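Long-range contacts in alpha-galactosidase (PDB 6LCJ), which probably hydrolyses terminal alpha-galactosyl residues from oligosaccharides, as a thermostable glycosidase that assembles as a hexamer: residues 57-65 and 86-97; 147-158 and 391-399. One frame throughout, in Å; residues are numbered along the deposited sequence.

Contact 1 (57-65 and 86-97); sequences AWVDPAQAP and GAWWGSGVGALR
The axes of strands 57-59 and 93-97 come no closer than 8.9 Å, since strand 44-48 lies between them in the antiparallel sheet, and are turned 51° from each other. Here Trp-58 does the reaching across that middle strand. Trp-58 meets Arg-97 face to face: the guanidinium lies flat over the indole, planes 24° apart, with Arg-97 CZ 3.5 Å from the centroid of the five-membered ring of Trp-58, a cation-pi stack. A bend at chi3 (-110°) folds the arginine chain back over the ring. Arg-97 NH2 comes within 3.1 Å of Trp-58 NE1, but both are donors, so this approach belongs to the stack. The same NH2 forms a salt bridge with Glu-140 of helix 140-149, which fixes the guanidinium from a second direction. The far end of the indole packs on Ala-95, with Trp-58 CH2 3.8 Å from Ala-95 CB.

Beyond Val-59 the chain curls around Trp-88. Val-59 CG2 sits 3.6 Å over the centroid of the six-membered ring of Trp-88, and Pro-65 CB is 3.8 Å from that centroid over the opposite face, two CH-pi contacts that sandwich the indole. At its edge Trp-88 NE1 donates to Gln-63 O at 2.7 Å, reaching the oxygen nearly along the C=O axis. An Asx turn, in which Asp-60 OD1 accepts from Ala-62 N at 2.9 Å, shapes the bend that brings this carbonyl round to the ring. Strands 89-91 and 93-97 belong to different antiparallel sheets, so the contact ties the 57-65 edge to the crossing between them, in keeping with the N-terminal beta-sandwich domain of family GH36 enzymes.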
loop_
_atom_site.group_PDB
_atom_site.type_symbol
_atom_site.label_atom_id
_atom_site.label_comp_id
_atom_site.label_asym_id
_atom_site.label_seq_id
_atom_site.Cartn_x
_atom_site.Cartn_y
_atom_site.Cartn_z
ATOM N N ALA E 57 5.140 27.977 22.184
ATOM C CA ALA E 57 3.780 28.158 22.682
ATOM C C ALA E 57 3.428 27.010 23.616
ATOM O O ALA E 57 4.095 25.974 23.625
ATOM C CB ALA E 57 2.762 28.229 21.538
ATOM N N TRP E 58 2.356 27.211 24.391
ATOM C CA TRP E 58 1.764 26.152 25.202
ATOM C C TRP E 58 0.815 25.330 24.343
ATOM O O TRP E 58 -0.061 25.883 23.671
ATOM C CB TRP E 58 1.007 26.738 26.399
ATOM C CG TRP E 58 1.906 27.298 27.473
ATOM C CD1 TRP E 58 2.336 28.596 27.602
ATOM C CD2 TRP E 58 2.513 26.568 28.548
ATOM N NE1 TRP E 58 3.160 28.714 28.700
ATOM C CE2 TRP E 58 3.285 27.490 29.298
ATOM C CE3 TRP E 58 2.473 25.229 28.955
ATOM C CZ2 TRP E 58 4.001 27.115 30.430
ATOM C CZ3 TRP E 58 3.192 24.857 30.075
ATOM C CH2 TRP E 58 3.946 25.800 30.804
ATOM N N VAL E 59 0.990 24.011 24.351
ATOM C CA VAL E 59 0.147 23.124 23.562
ATOM C C VAL E 59 -0.457 22.055 24.469
ATOM O O VAL E 59 -0.046 21.858 25.614
ATOM C CB VAL E 59 0.912 22.456 22.394
ATOM C CG1 VAL E 59 1.631 23.490 21.567
ATOM C CG2 VAL E 59 1.869 21.389 22.917
ATOM N N ASP E 60 -1.444 21.357 23.916
ATOM C CA ASP E 60 -2.088 20.241 24.588
ATOM C C ASP E 60 -1.313 18.974 24.250
ATOM O O ASP E 60 -1.330 18.544 23.086
ATOM C CB ASP E 60 -3.538 20.126 24.135
ATOM C CG ASP E 60 -4.333 19.077 24.902
ATOM O OD1 ASP E 60 -3.751 18.267 25.662
ATOM O OD2 ASP E 60 -5.571 19.070 24.730
ATOM N N PRO E 61 -0.639 18.337 25.209
ATOM C CA PRO E 61 0.130 17.137 24.877
ATOM C C PRO E 61 -0.739 15.939 24.583
ATOM O O PRO E 61 -0.194 14.883 24.242
ATOM C CB PRO E 61 0.984 16.896 26.133
ATOM C CG PRO E 61 0.449 17.822 27.195
ATOM C CD PRO E 61 -0.766 18.518 26.666
ATOM N N ALA E 62 -2.062 16.056 24.740
ATOM C CA ALA E 62 -2.946 14.935 24.441
ATOM C C ALA E 62 -3.143 14.779 22.939
ATOM O O ALA E 62 -3.176 13.656 22.424
ATOM C CB ALA E 62 -4.291 15.124 25.137
ATOM N N GLN E 63 -3.263 15.891 22.224
ATOM C CA GLN E 63 -3.474 15.858 20.787
ATOM C C GLN E 63 -2.152 15.655 20.058
ATOM O O GLN E 63 -1.086 16.038 20.541
ATOM C CB GLN E 63 -4.144 17.150 20.337
ATOM C CG GLN E 63 -5.317 17.537 21.245
ATOM C CD GLN E 63 -5.707 18.998 21.122
ATOM O OE1 GLN E 63 -5.379 19.658 20.131
ATOM N NE2 GLN E 63 -6.418 19.514 22.131
ATOM N N ALA E 64 -2.225 15.038 18.912
ATOM C CA ALA E 64 -1.011 14.794 18.163
ATOM C C ALA E 64 -0.582 16.050 17.404
ATOM O O ALA E 64 -1.420 16.873 17.022
ATOM C CB ALA E 64 -1.220 13.649 17.185
ATOM N N PRO E 65 0.720 16.231 17.190
ATOM C CA PRO E 65 1.180 17.376 16.390
ATOM C C PRO E 65 0.890 17.199 14.904
ATOM O O PRO E 65 1.059 16.115 14.340
ATOM C CB PRO E 65 2.689 17.413 16.662
ATOM C CG PRO E 65 3.030 16.050 17.206
ATOM C CD PRO E 65 1.819 15.596 17.943
ATOM N N GLY E 86 6.273 11.972 16.251
ATOM C CA GLY E 86 4.864 11.870 16.601
ATOM C C GLY E 86 4.524 12.368 17.988
ATOM O O GLY E 86 3.362 12.684 18.254
ATOM N N ALA E 87 5.506 12.438 18.881
ATOM C CA ALA E 87 5.304 12.984 20.210
ATOM C C ALA E 87 5.703 14.458 20.213
ATOM O O ALA E 87 6.145 15.009 19.210
ATOM C CB ALA E 87 6.080 12.166 21.242
ATOM N N TRP E 88 5.520 15.116 21.349
ATOM C CA TRP E 88 5.756 16.551 21.462
ATOM C C TRP E 88 7.162 16.787 21.997
ATOM O O TRP E 88 7.424 16.558 23.184
ATOM C CB TRP E 88 4.726 17.191 22.379
ATOM C CG TRP E 88 3.386 17.437 21.746
ATOM C CD1 TRP E 88 2.237 16.722 21.950
ATOM C CD2 TRP E 88 3.048 18.486 20.827
ATOM N NE1 TRP E 88 1.215 17.258 21.216
ATOM C CE2 TRP E 88 1.681 18.347 20.523
ATOM C CE3 TRP E 88 3.765 19.528 20.241
ATOM C CZ2 TRP E 88 1.022 19.203 19.649
ATOM C CZ3 TRP E 88 3.105 20.385 19.381
ATOM C CH2 TRP E 88 1.750 20.213 19.090
ATOM N N TRP E 89 8.056 17.255 21.126
ATOM C CA TRP E 89 9.438 17.547 21.481
ATOM C C TRP E 89 9.701 19.044 21.367
ATOM O O TRP E 89 9.318 19.674 20.386
ATOM C CB TRP E 89 10.414 16.802 20.568
ATOM C CG TRP E 89 10.669 15.375 20.891
ATOM C CD1 TRP E 89 10.079 14.293 20.317
ATOM C CD2 TRP E 89 11.614 14.858 21.840
ATOM N NE1 TRP E 89 10.585 13.131 20.855
ATOM C CE2 TRP E 89 11.531 13.451 21.789
ATOM C CE3 TRP E 89 12.508 15.447 22.743
ATOM C CZ2 TRP E 89 12.305 12.629 22.593
ATOM C CZ3 TRP E 89 13.281 14.622 23.542
ATOM C CH2 TRP E 89 13.177 13.230 23.456
ATOM N N GLY E 90 10.374 19.614 22.367
ATOM C CA GLY E 90 10.833 20.982 22.307
ATOM C C GLY E 90 12.352 21.044 22.376
ATOM O O GLY E 90 13.026 20.054 22.675
ATOM N N SER E 91 12.887 22.232 22.115
ATOM C CA SER E 91 14.327 22.448 22.137
ATOM C C SER E 91 14.769 23.087 23.447
ATOM O O SER E 91 14.252 24.140 23.842
ATOM C CB SER E 91 14.775 23.327 20.973
ATOM O OG SER E 91 16.068 23.849 21.251
ATOM N N GLY E 92 15.741 22.453 24.105
ATOM C CA GLY E 92 16.441 23.051 25.223
ATOM C C GLY E 92 15.662 23.103 26.519
ATOM O O GLY E 92 16.200 22.729 27.566
ATOM N N VAL E 93 14.404 23.557 26.481
ATOM C CA VAL E 93 13.600 23.702 27.689
ATOM C C VAL E 93 12.164 23.257 27.415
ATOM O O VAL E 93 11.645 23.386 26.304
ATOM C CB VAL E 93 13.633 25.155 28.228
ATOM C CG1 VAL E 93 13.210 26.125 27.143
ATOM C CG2 VAL E 93 12.739 25.318 29.485
ATOM N N GLY E 94 11.528 22.711 28.451
ATOM C CA GLY E 94 10.124 22.378 28.391
ATOM C C GLY E 94 9.487 22.650 29.737
ATOM O O GLY E 94 10.174 22.903 30.735
ATOM N N ALA E 95 8.159 22.617 29.749
ATOM C CA ALA E 95 7.459 22.828 31.003
ATOM C C ALA E 95 6.076 22.213 30.918
ATOM O O ALA E 95 5.478 22.129 29.841
ATOM C CB ALA E 95 7.366 24.318 31.367
ATOM N N LEU E 96 5.590 21.770 32.070
ATOM C CA LEU E 96 4.239 21.258 32.228
ATOM C C LEU E 96 3.469 22.197 33.145
ATOM O O LEU E 96 4.032 22.798 34.066
ATOM C CB LEU E 96 4.248 19.829 32.794
ATOM C CG LEU E 96 4.796 18.741 31.859
ATOM C CD1 LEU E 96 4.881 17.387 32.550
ATOM C CD2 LEU E 96 3.952 18.641 30.589
ATOM N N ARG E 97 2.180 22.320 32.884
ATOM C CA ARG E 97 1.337 23.305 33.546
ATOM C C ARG E 97 0.341 22.622 34.472
ATOM O O ARG E 97 -0.493 21.828 34.019
ATOM C CB ARG E 97 0.598 24.145 32.512
ATOM C CG ARG E 97 0.018 25.406 33.076
ATOM C CD ARG E 97 -0.768 26.112 32.015
ATOM N NE ARG E 97 -0.094 27.332 31.610
ATOM C CZ ARG E 97 -0.211 27.873 30.407
ATOM N NH1 ARG E 97 -0.995 27.300 29.498
ATOM N NH2 ARG E 97 0.440 28.996 30.128
#

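Contact 2 (147-158 and 391-399); sequences YARLLPRRLSGR and LWLMENVHV
Asn-396 has its CG beside the backbone N (chi1 -51°), which sends the amide in among the carbonyls of Ala-148 and Pro-152, while bends at chi2 of Glu-395 (73°) and chi3 of Arg-153 (69°) bring carboxylate and guanidinium together. Asn-396 ND2 spends one N-H on Ala-148 O and the other on Pro-152 O, each at 2.8 Å and close to the amide plane. Leu-151 N reaches Ala-148 O from the opposite face. The backbone joins in, Arg-154 N donating to Asn-396 O at 2.9 Å. Replacing Asn-396, an alanine here is likely to leave the Pro-152 carbonyl without this mate and the turn after the helix freer to shift. Arg-153 NE forms a salt bridge with Glu-395 OE2 at 3.1 Å, plus a weak bond to Glu-395 O. Farther along, His-398 NE2 donates to Gly-157 O at 2.8 Å, and its ND1 is hydrogen-bonded to the hydroxyl of Tyr-335. At the other end Ala-148 CB meets the edge of Trp-392, 4.1 Å from CE3. With the buried Asn-396 amide and His-398 imidazole donating to main-chain oxygens, the contact holds the course of the connection into the barrel, and the Arg-153/Glu-395 ion pair adds a charged link.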
loop_
_atom_site.group_PDB
_atom_site.type_symbol
_atom_site.label_atom_id
_atom_site.label_comp_id
_atom_site.label_asym_id
_atom_site.label_seq_id
_atom_site.Cartn_x
_atom_site.Cartn_y
_atom_site.Cartn_z
ATOM N N TYR E 147 15.377 30.196 35.347
ATOM C CA TYR E 147 16.154 29.482 34.336
ATOM C C TYR E 147 17.038 30.445 33.551
ATOM O O TYR E 147 18.223 30.169 33.326
ATOM C CB TYR E 147 15.204 28.712 33.403
ATOM C CG TYR E 147 15.843 27.961 32.239
ATOM C CD1 TYR E 147 16.955 27.140 32.422
ATOM C CD2 TYR E 147 15.310 28.056 30.958
ATOM C CE1 TYR E 147 17.519 26.450 31.358
ATOM C CE2 TYR E 147 15.867 27.374 29.886
ATOM C CZ TYR E 147 16.967 26.570 30.092
ATOM O OH TYR E 147 17.507 25.895 29.020
ATOM N N ALA E 148 16.482 31.591 33.140
ATOM C CA ALA E 148 17.244 32.529 32.317
ATOM C C ALA E 148 18.510 33.009 33.019
ATOM O O ALA E 148 19.529 33.239 32.354
ATOM C CB ALA E 148 16.366 33.715 31.915
ATOM N N ARG E 149 18.483 33.135 34.356
ATOM C CA ARG E 149 19.667 33.593 35.086
ATOM C C ARG E 149 20.821 32.616 34.979
ATOM O O ARG E 149 21.986 33.015 35.094
ATOM C CB ARG E 149 19.335 33.823 36.553
ATOM C CG ARG E 149 18.626 35.141 36.792
ATOM C CD ARG E 149 17.980 35.169 38.139
ATOM N NE ARG E 149 16.762 35.971 38.122
ATOM C CZ ARG E 149 15.638 35.616 38.734
ATOM N NH1 ARG E 149 15.583 34.468 39.404
ATOM N NH2 ARG E 149 14.575 36.407 38.674
ATOM N N LEU E 150 20.532 31.342 34.751
ATOM C CA LEU E 150 21.573 30.335 34.637
ATOM C C LEU E 150 22.106 30.180 33.218
ATOM O O LEU E 150 22.943 29.300 32.972
ATOM C CB LEU E 150 21.043 29.004 35.170
ATOM C CG LEU E 150 20.663 29.164 36.641
ATOM C CD1 LEU E 150 19.948 27.939 37.161
ATOM C CD2 LEU E 150 21.923 29.446 37.461
ATOM N N LEU E 151 21.669 30.998 32.284
ATOM C CA LEU E 151 22.161 30.913 30.919
ATOM C C LEU E 151 23.162 32.024 30.650
ATOM O O LEU E 151 23.258 32.989 31.407
ATOM C CB LEU E 151 20.987 30.985 29.937
ATOM C CG LEU E 151 19.946 29.872 30.067
ATOM C CD1 LEU E 151 18.774 30.096 29.121
ATOM C CD2 LEU E 151 20.588 28.517 29.836
ATOM N N PRO E 152 23.947 31.918 29.580
ATOM C CA PRO E 152 24.835 33.024 29.229
ATOM C C PRO E 152 24.041 34.296 28.972
ATOM O O PRO E 152 22.885 34.262 28.541
ATOM C CB PRO E 152 25.536 32.530 27.957
ATOM C CG PRO E 152 25.450 31.038 28.045
ATOM C CD PRO E 152 24.112 30.781 28.656
ATOM N N ARG E 153 24.678 35.430 29.269
ATOM C CA ARG E 153 24.107 36.752 29.073
ATOM C C ARG E 153 25.078 37.604 28.274
ATOM O O ARG E 153 26.291 37.421 28.341
ATOM C CB ARG E 153 23.805 37.430 30.412
ATOM C CG ARG E 153 23.186 36.495 31.412
ATOM C CD ARG E 153 23.164 37.118 32.769
ATOM N NE ARG E 153 22.235 38.236 32.853
ATOM C CZ ARG E 153 22.567 39.451 33.273
ATOM N NH1 ARG E 153 23.818 39.698 33.635
ATOM N NH2 ARG E 153 21.651 40.415 33.327
ATOM N N ARG E 154 24.526 38.532 27.500
ATOM C CA ARG E 154 25.335 39.558 26.852
ATOM C C ARG E 154 24.402 40.743 26.606
ATOM O O ARG E 154 23.629 40.738 25.636
ATOM C CB ARG E 154 25.953 39.062 25.561
ATOM C CG ARG E 154 26.619 40.196 24.779
ATOM C CD ARG E 154 27.408 39.683 23.609
ATOM N NE ARG E 154 28.126 40.748 22.918
ATOM C CZ ARG E 154 29.439 40.960 23.006
ATOM N NH1 ARG E 154 30.197 40.185 23.773
ATOM N NH2 ARG E 154 29.989 41.951 22.322
ATOM N N LEU E 155 24.464 41.728 27.501
ATOM C CA LEU E 155 23.597 42.907 27.472
ATOM C C LEU E 155 24.452 44.114 27.086
ATOM O O LEU E 155 25.210 44.642 27.907
ATOM C CB LEU E 155 22.902 43.077 28.816
ATOM C CG LEU E 155 21.910 41.945 29.126
ATOM C CD1 LEU E 155 21.153 42.176 30.430
ATOM C CD2 LEU E 155 20.924 41.780 27.967
ATOM N N SER E 156 24.341 44.525 25.819
ATOM C CA SER E 156 25.230 45.529 25.224
ATOM C C SER E 156 24.571 46.906 25.279
ATOM O O SER E 156 24.211 47.510 24.259
ATOM C CB SER E 156 25.579 45.143 23.790
ATOM O OG SER E 156 26.446 44.018 23.737
ATOM N N GLY E 157 24.411 47.390 26.513
ATOM C CA GLY E 157 23.692 48.630 26.731
ATOM C C GLY E 157 22.226 48.495 26.365
ATOM O O GLY E 157 21.597 47.449 26.563
ATOM N N ARG E 158 21.689 49.530 25.854
ATOM C CA ARG E 158 20.295 49.589 25.468
ATOM C C ARG E 158 20.174 49.299 23.977
ATOM O O ARG E 158 21.089 49.609 23.208
ATOM C CB ARG E 158 19.699 50.966 25.817
ATOM C CG ARG E 158 18.745 51.567 24.781
ATOM C CD ARG E 158 18.400 53.046 25.059
ATOM N NE ARG E 158 19.446 53.979 24.618
ATOM C CZ ARG E 158 19.728 54.259 23.341
ATOM N NH1 ARG E 158 19.050 53.677 22.348
ATOM N NH2 ARG E 158 20.697 55.122 23.045
ATOM N N LEU E 391 9.945 36.136 25.974
ATOM C CA LEU E 391 10.352 37.408 26.565
ATOM C C LEU E 391 11.251 37.218 27.781
ATOM O O LEU E 391 12.030 38.122 28.093
ATOM C CB LEU E 391 9.126 38.239 26.922
ATOM C CG LEU E 391 8.309 38.722 25.721
ATOM C CD1 LEU E 391 7.033 39.368 26.165
ATOM C CD2 LEU E 391 9.131 39.697 24.891
ATOM N N TRP E 392 11.200 36.046 28.432
ATOM C CA TRP E 392 12.102 35.736 29.538
ATOM C C TRP E 392 13.566 35.802 29.127
ATOM O O TRP E 392 14.435 35.896 29.995
ATOM C CB TRP E 392 11.790 34.351 30.124
ATOM C CG TRP E 392 11.600 33.273 29.099
ATOM C CD1 TRP E 392 10.483 33.034 28.361
ATOM C CD2 TRP E 392 12.565 32.286 28.694
ATOM N NE1 TRP E 392 10.690 31.971 27.510
ATOM C CE2 TRP E 392 11.959 31.490 27.702
ATOM C CE3 TRP E 392 13.879 32.002 29.072
ATOM C CZ2 TRP E 392 12.619 30.437 27.088
ATOM C CZ3 TRP E 392 14.528 30.965 28.469
ATOM C CH2 TRP E 392 13.904 30.189 27.480
ATOM N N LEU E 393 13.868 35.771 27.836
ATOM C CA LEU E 393 15.250 35.923 27.394
ATOM C C LEU E 393 15.767 37.354 27.476
ATOM O O LEU E 393 16.920 37.587 27.107
ATOM C CB LEU E 393 15.405 35.418 25.963
ATOM C CG LEU E 393 15.229 33.912 25.955
ATOM C CD1 LEU E 393 14.976 33.447 24.539
ATOM C CD2 LEU E 393 16.441 33.236 26.586
ATOM N N MET E 394 14.948 38.315 27.918
ATOM C CA MET E 394 15.420 39.686 28.071
ATOM C C MET E 394 16.486 39.790 29.148
ATOM O O MET E 394 17.180 40.804 29.226
ATOM C CB MET E 394 14.251 40.612 28.401
ATOM C CG MET E 394 13.407 40.990 27.194
ATOM S SD MET E 394 11.969 41.891 27.759
ATOM C CE MET E 394 12.735 43.417 28.347
ATOM N N GLU E 395 16.605 38.758 29.982
ATOM C CA GLU E 395 17.719 38.624 30.904
ATOM C C GLU E 395 19.048 38.430 30.174
ATOM O O GLU E 395 20.107 38.801 30.695
ATOM C CB GLU E 395 17.444 37.433 31.822
ATOM C CG GLU E 395 18.564 37.114 32.787
ATOM C CD GLU E 395 18.669 38.121 33.926
ATOM O OE1 GLU E 395 17.713 38.921 34.134
ATOM O OE2 GLU E 395 19.717 38.104 34.617
ATOM N N ASN E 396 19.023 37.841 28.979
ATOM C CA ASN E 396 20.230 37.305 28.375
ATOM C C ASN E 396 20.659 37.989 27.093
ATOM O O ASN E 396 21.805 37.817 26.686
ATOM C CB ASN E 396 20.055 35.806 28.084
ATOM C CG ASN E 396 19.569 35.036 29.289
ATOM O OD1 ASN E 396 18.379 35.025 29.590
ATOM N ND2 ASN E 396 20.490 34.383 29.991
ATOM N N VAL E 397 19.780 38.763 26.445
ATOM C CA VAL E 397 20.077 39.332 25.142
ATOM C C VAL E 397 19.010 40.376 24.866
ATOM O O VAL E 397 17.938 40.346 25.469
ATOM C CB VAL E 397 20.098 38.216 24.061
ATOM C CG1 VAL E 397 18.734 37.568 23.935
ATOM C CG2 VAL E 397 20.567 38.750 22.710
ATOM N N HIS E 398 19.309 41.314 23.974
ATOM C CA HIS E 398 18.277 42.190 23.446
ATOM C C HIS E 398 17.305 41.367 22.612
ATOM O O HIS E 398 17.683 40.793 21.582
ATOM C CB HIS E 398 18.891 43.303 22.609
ATOM C CG HIS E 398 19.773 44.211 23.398
ATOM N ND1 HIS E 398 20.719 45.027 22.814
ATOM C CD2 HIS E 398 19.872 44.405 24.736
ATOM C CE1 HIS E 398 21.350 45.698 23.762
ATOM N NE2 HIS E 398 20.852 45.344 24.934
ATOM N N VAL E 399 16.053 41.313 23.058
ATOM C CA VAL E 399 15.037 40.502 22.407
ATOM C C VAL E 399 14.383 41.331 21.309
ATOM O O VAL E 399 13.764 42.368 21.579
ATOM C CB VAL E 399 14.006 40.006 23.425
ATOM C CG1 VAL E 399 12.803 39.425 22.704
ATOM C CG2 VAL E 399 14.659 38.988 24.341
#

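Overall arrangement
Contact 1 is a surface contact inside the N-terminal beta-sandwich; contact 2, partly buried and nearer the centre of the chain, joins the connection leaving helix 140-149 to the run entering barrel strand 398-400. Their centres are 24 Å apart, yet they touch: Val-93 of 86-97 packs on both Tyr-147 and Trp-392, one from each segment of contact 2. Helix 140-149 serves both, giving Glu-140 to Arg-97 near contact 1 and its last residues to contact 2. Contact 1 relies on indole faces, with a single cross-segment hydrogen bond, whereas contact 2 combines several hydrogen bonds to main-chain oxygens with one salt bridge, along an irregular connection between sandwich and barrel.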